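Local coordinates for 3-oxoacyl-[acyl-carrier-protein] synthase, mitochondrial (Arabidopsis thaliana, PDB 2IX4), which catalyses the condensation steps of mitochondrial fatty acid synthesis, adding two carbons from malonyl-ACP to saturated acyl chains of 4 to at least 16 carbons, at residues Gly34-Met42 / Ser209-Gly217; Pro289-Met300 / Val330-Phe339. All blocks are in the same frame, centred on the assembly; numbering follows the deposited sequence.

Contact 1 (Gly34-Met42 / Ser209-Gly217)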
ATOM      1  N   GLY A  34       5.521 -29.991   4.663  1.00 23.20           N
ATOM      2  CA  GLY A  34       6.515 -29.983   3.589  1.00 23.40           C
ATOM      3  C   GLY A  34       5.928 -29.574   2.246  1.00 23.50           C
ATOM      4  O   GLY A  34       4.757 -29.843   1.960  1.00 23.30           O
ATOM      5  N   LEU A  35       6.745 -28.913   1.429  1.00 23.64           N
ATOM      6  CA  LEU A  35       6.350 -28.512   0.081  1.00 23.86           C
ATOM      7  C   LEU A  35       6.236 -29.702  -0.863  1.00 23.99           C
ATOM      8  O   LEU A  35       6.981 -30.672  -0.743  1.00 24.14           O
ATOM      9  CB  LEU A  35       7.361 -27.524  -0.510  1.00 23.99           C
ATOM     10  CG  LEU A  35       7.328 -26.023  -0.214  1.00 24.20           C
ATOM     11  CD1 LEU A  35       8.329 -25.328  -1.118  1.00 23.76           C
ATOM     12  CD2 LEU A  35       5.946 -25.421  -0.408  1.00 24.35           C
ATOM     13  N   THR A  36       5.294 -29.613  -1.800  1.00 24.19           N
ATOM     14  CA  THR A  36       5.189 -30.559  -2.912  1.00 24.47           C
ATOM     15  C   THR A  36       5.291 -29.780  -4.225  1.00 24.50           C
ATOM     16  O   THR A  36       5.380 -28.549  -4.208  1.00 24.53           O
ATOM     17  CB  THR A  36       3.860 -31.342  -2.890  1.00 24.52           C
ATOM     18  OG1 THR A  36       2.777 -30.446  -3.160  1.00 24.82           O
ATOM     19  CG2 THR A  36       3.636 -32.016  -1.542  1.00 24.94           C
ATOM     20  N   LEU A  37       5.268 -30.490  -5.354  1.00 24.58           N
ATOM     21  CA  LEU A  37       5.306 -29.853  -6.677  1.00 24.50           C
ATOM     22  C   LEU A  37       4.086 -28.965  -6.943  1.00 24.47           C
ATOM     23  O   LEU A  37       4.207 -27.916  -7.579  1.00 24.30           O
ATOM     24  CB  LEU A  37       5.448 -30.896  -7.792  1.00 24.52           C
ATOM     25  CG  LEU A  37       6.768 -31.664  -7.923  1.00 24.52           C
ATOM     26  CD1 LEU A  37       6.688 -32.643  -9.080  1.00 24.64           C
ATOM     27  CD2 LEU A  37       7.952 -30.723  -8.105  1.00 24.26           C
ATOM     28  N   ASP A  38       2.922 -29.392  -6.452  1.00 24.48           N
ATOM     29  CA  ASP A  38       1.673 -28.641  -6.605  1.00 24.79           C
ATOM     30  C   ASP A  38       1.725 -27.271  -5.933  1.00 24.57           C
ATOM     31  O   ASP A  38       1.061 -26.325  -6.369  1.00 24.72           O
ATOM     32  CB  ASP A  38       0.489 -29.440  -6.048  1.00 25.12           C
ATOM     33  CG  ASP A  38       0.114 -30.628  -6.922  1.00 26.38           C
ATOM     34  OD1 ASP A  38      -0.335 -31.656  -6.369  1.00 27.73           O
ATOM     35  OD2 ASP A  38       0.260 -30.541  -8.159  1.00 28.47           O
ATOM     36  N   ASP A  39       2.525 -27.171  -4.874  1.00 24.20           N
ATOM     37  CA  ASP A  39       2.636 -25.946  -4.084  1.00 24.00           C
ATOM     38  C   ASP A  39       3.397 -24.823  -4.799  1.00 23.82           C
ATOM     39  O   ASP A  39       3.349 -23.669  -4.372  1.00 24.02           O
ATOM     40  CB  ASP A  39       3.281 -26.254  -2.730  1.00 23.94           C
ATOM     41  CG  ASP A  39       2.495 -27.281  -1.925  1.00 24.12           C
ATOM     42  OD1 ASP A  39       1.248 -27.317  -2.038  1.00 23.97           O
ATOM     43  OD2 ASP A  39       3.125 -28.050  -1.170  1.00 24.05           O
ATOM     44  N   LEU A  40       4.087 -25.165  -5.886  1.00 23.53           N
ATOM     45  CA  LEU A  40       4.854 -24.195  -6.672  1.00 23.31           C
ATOM     46  C   LEU A  40       3.960 -23.230  -7.450  1.00 23.20           C
ATOM     47  O   LEU A  40       4.412 -22.161  -7.872  1.00 23.02           O
ATOM     48  CB  LEU A  40       5.789 -24.916  -7.652  1.00 23.38           C
ATOM     49  CG  LEU A  40       6.848 -25.890  -7.128  1.00 23.61           C
ATOM     50  CD1 LEU A  40       7.382 -26.742  -8.270  1.00 24.31           C
ATOM     51  CD2 LEU A  40       7.982 -25.162  -6.435  1.00 23.95           C
ATOM     52  N   LYS A  41       2.696 -23.626  -7.631  1.00 22.96           N
ATOM     53  CA  LYS A  41       1.707 -22.899  -8.442  1.00 23.04           C
ATOM     54  C   LYS A  41       2.145 -22.772  -9.904  1.00 22.55           C
ATOM     55  O   LYS A  41       1.914 -21.741 -10.539  1.00 22.81           O
ATOM     56  CB  LYS A  41       1.378 -21.514  -7.849  1.00 23.30           C
ATOM     57  CG  LYS A  41       0.945 -21.499  -6.382  1.00 25.08           C
ATOM     58  CD  LYS A  41      -0.308 -22.334  -6.119  1.00 27.71           C
ATOM     59  CE  LYS A  41      -0.730 -22.258  -4.651  1.00 29.79           C
ATOM     60  NZ  LYS A  41       0.363 -22.649  -3.682  1.00 30.72           N
ATOM     61  N   MET A  42       2.767 -23.826 -10.430  1.00 21.93           N
ATOM     62  CA  MET A  42       3.322 -23.814 -11.785  1.00 21.35           C
ATOM     63  C   MET A  42       2.570 -24.726 -12.760  1.00 20.98           C
ATOM     64  O   MET A  42       3.186 -25.445 -13.546  1.00 20.88           O
ATOM     65  CB  MET A  42       4.810 -24.181 -11.748  1.00 21.39           C
ATOM     66  CG  MET A  42       5.708 -23.086 -11.195  1.00 21.33           C
ATOM     67  SD  MET A  42       7.415 -23.621 -10.945  1.00 22.38           S
ATOM     68  CE  MET A  42       7.916 -24.047 -12.613  1.00 21.22           C
ATOM     69  N   SER A 209       1.168 -15.973  -1.018  1.00 23.55           N
ATOM     70  CA  SER A 209       2.433 -15.862  -1.718  1.00 23.45           C
ATOM     71  C   SER A 209       3.284 -17.126  -1.576  1.00 23.25           C
ATOM     72  O   SER A 209       4.511 -17.050  -1.532  1.00 23.36           O
ATOM     73  CB  SER A 209       3.188 -14.624  -1.222  1.00 23.39           C
ATOM     74  OG  SER A 209       4.022 -14.102  -2.241  1.00 24.50           O
ATOM     75  N   ILE A 210       2.637 -18.290  -1.508  1.00 22.97           N
ATOM     76  CA  ILE A 210       3.374 -19.556  -1.535  1.00 22.67           C
ATOM     77  C   ILE A 210       3.426 -20.086  -2.965  1.00 22.48           C
ATOM     78  O   ILE A 210       2.472 -20.688  -3.459  1.00 22.36           O
ATOM     79  CB  ILE A 210       2.817 -20.631  -0.559  1.00 22.78           C
ATOM     80  CG1 ILE A 210       2.693 -20.071   0.864  1.00 22.48           C
ATOM     81  CG2 ILE A 210       3.726 -21.873  -0.571  1.00 22.53           C
ATOM     82  CD1 ILE A 210       2.007 -21.004   1.845  1.00 22.72           C
ATOM     83  N   ASP A 211       4.557 -19.836  -3.619  1.00 22.19           N
ATOM     84  CA  ASP A 211       4.777 -20.216  -5.008  1.00 22.07           C
ATOM     85  C   ASP A 211       6.272 -20.220  -5.287  1.00 21.82           C
ATOM     86  O   ASP A 211       7.057 -19.719  -4.478  1.00 21.44           O
ATOM     87  CB  ASP A 211       4.055 -19.251  -5.962  1.00 22.34           C
ATOM     88  CG  ASP A 211       4.360 -17.789  -5.664  1.00 23.16           C
ATOM     89  OD1 ASP A 211       5.489 -17.327  -5.939  1.00 23.82           O
ATOM     90  OD2 ASP A 211       3.457 -17.095  -5.158  1.00 24.68           O
ATOM     91  N   ALA A 212       6.648 -20.766  -6.440  1.00 21.50           N
ATOM     92  CA  ALA A 212       8.049 -20.974  -6.808  1.00 21.42           C
ATOM     93  C   ALA A 212       8.946 -19.759  -6.587  1.00 21.45           C
ATOM     94  O   ALA A 212       9.950 -19.844  -5.876  1.00 21.39           O
ATOM     95  CB  ALA A 212       8.143 -21.435  -8.250  1.00 21.30           C
ATOM     96  N   LEU A 213       8.573 -18.632  -7.190  1.00 21.51           N
ATOM     97  CA  LEU A 213       9.420 -17.443  -7.166  1.00 21.64           C
ATOM     98  C   LEU A 213       9.456 -16.755  -5.803  1.00 21.49           C
ATOM     99  O   LEU A 213      10.485 -16.202  -5.415  1.00 21.45           O
ATOM    100  CB  LEU A 213       9.018 -16.460  -8.272  1.00 21.62           C
ATOM    101  CG  LEU A 213      10.062 -15.411  -8.660  1.00 22.17           C
ATOM    102  CD1 LEU A 213      11.437 -16.050  -8.916  1.00 21.98           C
ATOM    103  CD2 LEU A 213       9.594 -14.606  -9.874  1.00 21.91           C
ATOM    104  N   SER A 214       8.335 -16.792  -5.085  1.00 21.34           N
ATOM    105  CA  SER A 214       8.268 -16.239  -3.731  1.00 21.33           C
ATOM    106  C   SER A 214       9.190 -16.987  -2.777  1.00 21.04           C
ATOM    107  O   SER A 214       9.973 -16.367  -2.050  1.00 21.27           O
ATOM    108  CB  SER A 214       6.840 -16.281  -3.199  1.00 21.41           C
ATOM    109  OG  SER A 214       5.989 -15.457  -3.969  1.00 22.63           O
ATOM    110  N   VAL A 215       9.095 -18.316  -2.791  1.00 20.62           N
ATOM    111  CA  VAL A 215       9.953 -19.174  -1.976  1.00 20.28           C
ATOM    112  C   VAL A 215      11.422 -18.992  -2.366  1.00 20.32           C
ATOM    113  O   VAL A 215      12.264 -18.786  -1.495  1.00 20.44           O
ATOM    114  CB  VAL A 215       9.529 -20.669  -2.051  1.00 20.24           C
ATOM    115  CG1 VAL A 215      10.481 -21.547  -1.259  1.00 19.70           C
ATOM    116  CG2 VAL A 215       8.104 -20.854  -1.525  1.00 19.59           C
ATOM    117  N   ALA A 216      11.715 -19.038  -3.668  1.00 20.31           N
ATOM    118  CA  ALA A 216      13.080 -18.843  -4.170  1.00 20.61           C
ATOM    119  C   ALA A 216      13.630 -17.462  -3.836  1.00 20.84           C
ATOM    120  O   ALA A 216      14.817 -17.314  -3.532  1.00 21.04           O
ATOM    121  CB  ALA A 216      13.142 -19.082  -5.671  1.00 20.41           C
ATOM    122  N   GLY A 217      12.763 -16.452  -3.904  1.00 21.22           N
ATOM    123  CA  GLY A 217      13.135 -15.072  -3.600  1.00 21.85           C
ATOM    124  C   GLY A 217      13.510 -14.878  -2.143  1.00 22.35           C
ATOM    125  O   GLY A 217      14.568 -14.336  -1.839  1.00 22.19           O
TER

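Contact 2 (Pro289-Met300 / Val330-Phe339)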
ATOM      1  N   PRO A 289      16.842  -5.457  11.194  1.00 29.53           N
ATOM      2  CA  PRO A 289      16.618  -4.482  12.268  1.00 29.18           C
ATOM      3  C   PRO A 289      17.933  -4.092  12.952  1.00 28.88           C
ATOM      4  O   PRO A 289      18.910  -4.836  12.849  1.00 28.81           O
ATOM      5  CB  PRO A 289      15.721  -5.244  13.247  1.00 29.21           C
ATOM      6  CG  PRO A 289      16.048  -6.675  13.024  1.00 29.29           C
ATOM      7  CD  PRO A 289      16.375  -6.807  11.567  1.00 29.54           C
ATOM      8  N   PRO A 290      17.961  -2.938  13.652  1.00 28.65           N
ATOM      9  CA  PRO A 290      19.181  -2.542  14.366  1.00 28.51           C
ATOM     10  C   PRO A 290      19.400  -3.409  15.601  1.00 28.37           C
ATOM     11  O   PRO A 290      18.436  -3.936  16.158  1.00 28.34           O
ATOM     12  CB  PRO A 290      18.902  -1.093  14.790  1.00 28.48           C
ATOM     13  CG  PRO A 290      17.595  -0.710  14.162  1.00 28.44           C
ATOM     14  CD  PRO A 290      16.873  -1.964  13.841  1.00 28.61           C
ATOM     15  N   GLU A 291      20.655  -3.550  16.020  1.00 28.18           N
ATOM     16  CA  GLU A 291      21.016  -4.385  17.168  1.00 28.11           C
ATOM     17  C   GLU A 291      20.204  -4.042  18.427  1.00 27.68           C
ATOM     18  O   GLU A 291      19.743  -4.940  19.137  1.00 27.68           O
ATOM     19  CB  GLU A 291      22.522  -4.279  17.450  1.00 28.39           C
ATOM     20  CG  GLU A 291      23.083  -5.385  18.349  1.00 29.80           C
ATOM     21  CD  GLU A 291      24.582  -5.259  18.604  1.00 31.61           C
ATOM     22  OE1 GLU A 291      25.141  -4.150  18.434  1.00 32.57           O
ATOM     23  OE2 GLU A 291      25.207  -6.276  18.983  1.00 32.32           O
ATOM     24  N   ASP A 292      20.017  -2.746  18.679  1.00 27.18           N
ATOM     25  CA  ASP A 292      19.333  -2.264  19.887  1.00 26.59           C
ATOM     26  C   ASP A 292      17.801  -2.295  19.808  1.00 25.91           C
ATOM     27  O   ASP A 292      17.122  -2.087  20.816  1.00 26.02           O
ATOM     28  CB  ASP A 292      19.823  -0.854  20.263  1.00 26.84           C
ATOM     29  CG  ASP A 292      19.494   0.204  19.202  1.00 27.59           C
ATOM     30  OD1 ASP A 292      18.874  -0.121  18.163  1.00 27.59           O
ATOM     31  OD2 ASP A 292      19.864   1.378  19.418  1.00 28.50           O
ATOM     32  N   GLY A 293      17.267  -2.540  18.614  1.00 24.99           N
ATOM     33  CA  GLY A 293      15.818  -2.581  18.401  1.00 23.95           C
ATOM     34  C   GLY A 293      15.107  -1.273  18.696  1.00 23.36           C
ATOM     35  O   GLY A 293      13.959  -1.276  19.145  1.00 23.22           O
ATOM     36  N   LYS A 294      15.789  -0.155  18.438  1.00 22.60           N
ATOM     37  CA  LYS A 294      15.240   1.176  18.706  1.00 21.97           C
ATOM     38  C   LYS A 294      13.889   1.390  18.025  1.00 21.42           C
ATOM     39  O   LYS A 294      12.966   1.931  18.635  1.00 21.30           O
ATOM     40  CB  LYS A 294      16.226   2.270  18.283  1.00 22.08           C
ATOM     41  CG  LYS A 294      15.794   3.672  18.692  1.00 22.24           C
ATOM     42  CD  LYS A 294      16.677   4.731  18.070  1.00 22.44           C
ATOM     43  CE  LYS A 294      16.235   6.113  18.505  1.00 22.95           C
ATOM     44  NZ  LYS A 294      16.918   7.197  17.734  1.00 22.64           N
ATOM     45  N   GLY A 295      13.784   0.958  16.768  1.00 20.80           N
ATOM     46  CA  GLY A 295      12.548   1.082  16.002  1.00 20.10           C
ATOM     47  C   GLY A 295      11.386   0.400  16.694  1.00 19.79           C
ATOM     48  O   GLY A 295      10.305   0.981  16.835  1.00 19.83           O
ATOM     49  N   ALA A 296      11.616  -0.835  17.134  1.00 19.37           N
ATOM     50  CA  ALA A 296      10.612  -1.600  17.871  1.00 19.06           C
ATOM     51  C   ALA A 296      10.271  -0.932  19.209  1.00 18.74           C
ATOM     52  O   ALA A 296       9.108  -0.909  19.608  1.00 18.61           O
ATOM     53  CB  ALA A 296      11.086  -3.026  18.083  1.00 19.08           C
ATOM     54  N   VAL A 297      11.284  -0.383  19.884  1.00 18.30           N
ATOM     55  CA  VAL A 297      11.083   0.377  21.126  1.00 18.11           C
ATOM     56  C   VAL A 297      10.168   1.585  20.883  1.00 18.24           C
ATOM     57  O   VAL A 297       9.198   1.800  21.619  1.00 18.18           O
ATOM     58  CB  VAL A 297      12.436   0.837  21.759  1.00 18.10           C
ATOM     59  CG1 VAL A 297      12.213   1.854  22.878  1.00 17.92           C
ATOM     60  CG2 VAL A 297      13.228  -0.357  22.282  1.00 17.63           C
ATOM     61  N   LEU A 298      10.473   2.355  19.837  1.00 18.06           N
ATOM     62  CA  LEU A 298       9.686   3.534  19.482  1.00 18.13           C
ATOM     63  C   LEU A 298       8.231   3.191  19.187  1.00 18.12           C
ATOM     64  O   LEU A 298       7.325   3.855  19.679  1.00 18.21           O
ATOM     65  CB  LEU A 298      10.313   4.269  18.293  1.00 18.07           C
ATOM     66  CG  LEU A 298      11.550   5.126  18.580  1.00 17.93           C
ATOM     67  CD1 LEU A 298      12.146   5.653  17.281  1.00 17.60           C
ATOM     68  CD2 LEU A 298      11.209   6.280  19.519  1.00 17.83           C
ATOM     69  N   ALA A 299       8.017   2.140  18.401  1.00 18.22           N
ATOM     70  CA  ALA A 299       6.671   1.718  18.017  1.00 18.47           C
ATOM     71  C   ALA A 299       5.824   1.324  19.228  1.00 18.62           C
ATOM     72  O   ALA A 299       4.654   1.705  19.326  1.00 18.88           O
ATOM     73  CB  ALA A 299       6.743   0.572  17.013  1.00 18.30           C
ATOM     74  N   MET A 300       6.424   0.560  20.139  1.00 18.79           N
ATOM     75  CA  MET A 300       5.755   0.127  21.370  1.00 18.90           C
ATOM     76  C   MET A 300       5.494   1.298  22.321  1.00 18.85           C
ATOM     77  O   MET A 300       4.405   1.417  22.890  1.00 18.81           O
ATOM     78  CB  MET A 300       6.573  -0.964  22.073  1.00 18.95           C
ATOM     79  CG  MET A 300       6.553  -2.313  21.362  1.00 19.50           C
ATOM     80  SD  MET A 300       7.283  -3.644  22.334  1.00 20.03           S
ATOM     81  CE  MET A 300       9.029  -3.422  21.989  1.00 18.69           C
ATOM     82  N   VAL A 330      16.509  -9.202  18.809  1.00 20.67           N
ATOM     83  CA  VAL A 330      16.327  -7.750  18.777  1.00 20.41           C
ATOM     84  C   VAL A 330      14.997  -7.353  19.421  1.00 20.20           C
ATOM     85  O   VAL A 330      14.954  -6.452  20.258  1.00 20.22           O
ATOM     86  CB  VAL A 330      16.442  -7.189  17.332  1.00 20.49           C
ATOM     87  CG1 VAL A 330      15.957  -5.752  17.261  1.00 20.38           C
ATOM     88  CG2 VAL A 330      17.882  -7.282  16.833  1.00 20.16           C
ATOM     89  N   GLU A 331      13.917  -8.040  19.054  1.00 19.98           N
ATOM     90  CA  GLU A 331      12.615  -7.746  19.644  1.00 19.96           C
ATOM     91  C   GLU A 331      12.598  -8.063  21.142  1.00 19.84           C
ATOM     92  O   GLU A 331      12.063  -7.285  21.931  1.00 20.06           O
ATOM     93  CB  GLU A 331      11.486  -8.476  18.914  1.00 19.76           C
ATOM     94  CG  GLU A 331      10.095  -8.033  19.369  1.00 20.20           C
ATOM     95  CD  GLU A 331       8.976  -8.752  18.656  1.00 20.58           C
ATOM     96  OE1 GLU A 331       9.245  -9.766  17.981  1.00 20.90           O
ATOM     97  OE2 GLU A 331       7.815  -8.299  18.771  1.00 21.12           O
ATOM     98  N   ALA A 332      13.188  -9.196  21.525  1.00 19.82           N
ATOM     99  CA  ALA A 332      13.300  -9.576  22.936  1.00 20.07           C
ATOM    100  C   ALA A 332      14.012  -8.483  23.732  1.00 20.35           C
ATOM    101  O   ALA A 332      13.570  -8.108  24.818  1.00 20.32           O
ATOM    102  CB  ALA A 332      14.039 -10.905  23.077  1.00 20.14           C
ATOM    103  N   ARG A 333      15.107  -7.978  23.167  1.00 20.59           N
ATOM    104  CA  ARG A 333      15.869  -6.870  23.738  1.00 21.12           C
ATOM    105  C   ARG A 333      14.996  -5.618  23.868  1.00 21.09           C
ATOM    106  O   ARG A 333      15.026  -4.930  24.890  1.00 21.12           O
ATOM    107  CB  ARG A 333      17.081  -6.585  22.853  1.00 21.30           C
ATOM    108  CG  ARG A 333      18.281  -6.020  23.579  1.00 23.14           C
ATOM    109  CD  ARG A 333      19.540  -6.121  22.722  1.00 25.60           C
ATOM    110  NE  ARG A 333      19.981  -7.506  22.534  1.00 27.13           N
ATOM    111  CZ  ARG A 333      20.037  -8.138  21.362  1.00 27.61           C
ATOM    112  NH1 ARG A 333      19.689  -7.523  20.238  1.00 28.06           N
ATOM    113  NH2 ARG A 333      20.457  -9.395  21.313  1.00 27.75           N
ATOM    114  N   ALA A 334      14.206  -5.347  22.831  1.00 21.26           N
ATOM    115  CA  ALA A 334      13.301  -4.201  22.797  1.00 21.47           C
ATOM    116  C   ALA A 334      12.168  -4.316  23.822  1.00 21.70           C
ATOM    117  O   ALA A 334      11.792  -3.321  24.446  1.00 21.56           O
ATOM    118  CB  ALA A 334      12.735  -4.018  21.398  1.00 21.51           C
ATOM    119  N   ILE A 335      11.634  -5.527  23.991  1.00 21.92           N
ATOM    120  CA  ILE A 335      10.611  -5.795  25.009  1.00 22.20           C
ATOM    121  C   ILE A 335      11.182  -5.577  26.418  1.00 22.51           C
ATOM    122  O   ILE A 335      10.500  -5.034  27.290  1.00 22.66           O
ATOM    123  CB  ILE A 335       9.982  -7.210  24.849  1.00 22.23           C
ATOM    124  CG1 ILE A 335       9.167  -7.282  23.554  1.00 21.93           C
ATOM    125  CG2 ILE A 335       9.093  -7.561  26.050  1.00 21.94           C
ATOM    126  CD1 ILE A 335       8.768  -8.697  23.127  1.00 22.43           C
ATOM    127  N   LYS A 336      12.434  -5.980  26.624  1.00 22.89           N
ATOM    128  CA  LYS A 336      13.145  -5.704  27.875  1.00 23.34           C
ATOM    129  C   LYS A 336      13.314  -4.212  28.140  1.00 23.42           C
ATOM    130  O   LYS A 336      13.215  -3.772  29.285  1.00 23.58           O
ATOM    131  CB  LYS A 336      14.517  -6.388  27.900  1.00 23.44           C
ATOM    132  CG  LYS A 336      14.662  -7.465  28.970  1.00 24.33           C
ATOM    133  CD  LYS A 336      16.091  -7.998  29.071  1.00 25.00           C
ATOM    134  CE  LYS A 336      17.001  -7.043  29.834  1.00 25.95           C
ATOM    135  NZ  LYS A 336      18.351  -7.625  30.090  1.00 26.90           N
ATOM    136  N   THR A 337      13.578  -3.442  27.087  1.00 23.64           N
ATOM    137  CA  THR A 337      13.792  -1.997  27.209  1.00 23.91           C
ATOM    138  C   THR A 337      12.492  -1.249  27.531  1.00 23.95           C
ATOM    139  O   THR A 337      12.483  -0.326  28.345  1.00 23.91           O
ATOM    140  CB  THR A 337      14.464  -1.418  25.936  1.00 23.94           C
ATOM    141  OG1 THR A 337      15.730  -2.057  25.730  1.00 23.94           O
ATOM    142  CG2 THR A 337      14.686   0.089  26.057  1.00 24.04           C
ATOM    143  N   VAL A 338      11.398  -1.663  26.901  1.00 24.16           N
ATOM    144  CA  VAL A 338      10.110  -0.996  27.074  1.00 24.36           C
ATOM    145  C   VAL A 338       9.466  -1.329  28.424  1.00 24.81           C
ATOM    146  O   VAL A 338       8.914  -0.451  29.091  1.00 24.73           O
ATOM    147  CB  VAL A 338       9.142  -1.331  25.908  1.00 24.36           C
ATOM    148  CG1 VAL A 338       7.730  -0.827  26.193  1.00 23.95           C
ATOM    149  CG2 VAL A 338       9.660  -0.738  24.606  1.00 23.95           C
ATOM    150  N   PHE A 339       9.550  -2.592  28.824  1.00 25.21           N
ATOM    151  CA  PHE A 339       8.835  -3.061  30.006  1.00 25.75           C
ATOM    152  C   PHE A 339       9.726  -3.254  31.242  1.00 26.20           C
ATOM    153  O   PHE A 339       9.220  -3.376  32.359  1.00 26.43           O
ATOM    154  CB  PHE A 339       8.041  -4.327  29.670  1.00 25.51           C
ATOM    155  CG  PHE A 339       6.981  -4.112  28.625  1.00 25.25           C
ATOM    156  CD1 PHE A 339       7.215  -4.450  27.295  1.00 25.04           C
ATOM    157  CD2 PHE A 339       5.754  -3.551  28.966  1.00 24.96           C
ATOM    158  CE1 PHE A 339       6.238  -4.243  26.322  1.00 24.62           C
ATOM    159  CE2 PHE A 339       4.772  -3.341  28.004  1.00 24.34           C
ATOM    160  CZ  PHE A 339       5.013  -3.688  26.677  1.00 24.48           C
TER

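Contact 1 (Gly34-Met42 / Ser209-Gly217)
Two bends, at chi2 (-59°) and chi4 (-55°), turn the side chain of Lys41 back along its own turn and bring its NZ to 2.9 Å from Ile210 O. The contact illustrates how a thiolase-fold condensing enzyme holds the loop after strand 32-34, here with a short 3-10 turn at Asp38 to Leu40, against the capped start of a helix, 212-220. The ammonium group approaches the Ile210 carbonyl nearly head-on, with a C=O...N angle of 158°. Asp39 O lies 3.2 Å from Ile210 O; both are acceptors, and Lys41 NZ, which also makes a weak bond to Asp39 O, should ease their repulsion. On its way the lysine chain passes across Asp211, CG over CB, at about a right angle. One residue back, Leu40 O receives Ala212 N at 3.0 Å, tying the turn to the first helical residue. Ala212 CB is touched by Leu40 CD2 and, more closely, by Met42 SD at 3.5 Å. Leu35 reaches out with both methyls, CD2 to Ile210 CG2 and CD1 to Val215 CG1, while Phe54 of helix 47-55 packs against the same leucine. Met42 also packs on Ile137 of the second subunit. The N-cap, Asp211, is gripped twice: Ser214 N reaches OD1 on its anti side and Ser214 OG, at 2.8 Å, on its syn side, both from the same face of the carboxylate.

Contact 2 (Pro289-Met300 / Val330-Phe339)
Met300 drops from helix 294-307 toward helix 325-339 as a knob into the hole formed by Ala334, Ile335, Val338 and Phe339, a compact instance of helix-helix packing in the C-terminal half of the thiolase fold. The axes of segments 294-300 and 330-339 approach to 8.6 Å and cross at -44°. A bend at chi3 (-83°) turns the methionine methyl back over the partner helix, where CE rests 3.8 Å from both Ala334 CB and Val338 CG2. The sulfur behind it meets Phe339 CE1 at 4.2 Å in an oblique Met-aromatic contact, the two side chains running roughly perpendicular. Val338 CG1 sits 3.7 Å above one face of the Phe339 ring, offset toward its rim, while CG2 faces Met300 and Val297. Val297 and Val338 slide past each other in opposite directions, and Val297 CG2 leans on Ala334 CB and Thr337 CB. Where the two alanines face each other, Ala296 CB lies 3.8 Å from Ala334 CB.

At the start of helix 294-307 the packing tightens. Gly293, the N-cap with positive phi at the close of the type I turn from Pro290, has no side chain, and Val330 CG1 presses to 3.4 Å from its CA, nearer than usual van der Waals contact. The same CG1 also touches Pro290 O and Pro289 CB. Beyond it, the long Arg333 chain, bent at chi3, reaches the turn at Glu291. Arg333 NH1 meets Glu291 O at 2.8 Å in the plane of that carbonyl, although the oxygen is tilted from the guanidinium plane and the N-H...O angle is only 134°.

How the contacts relate
Contacts 1 and 2 follow one another along the chain, the first in the N-terminal and the second in the C-terminal half of the ketosynthase. Their centres lie 33 Å apart and their nearest atoms about 15 Å, so they do not touch. Each nevertheless has side chains about 8 to 11 Å from a predicted catalytic histidine or the bound acid: that of Ile210 in contact 1 is about 9 Å from that of His359, and the side chain of Asp211 about 11 Å from hexanoic acid. In contact 2, the side chain of Ala296 is about 8 Å from that of His320, whose backbone N is held by Glu331, and the side chain of Ile335 about 9 Å from the potassium ion. Both also touch the second subunit.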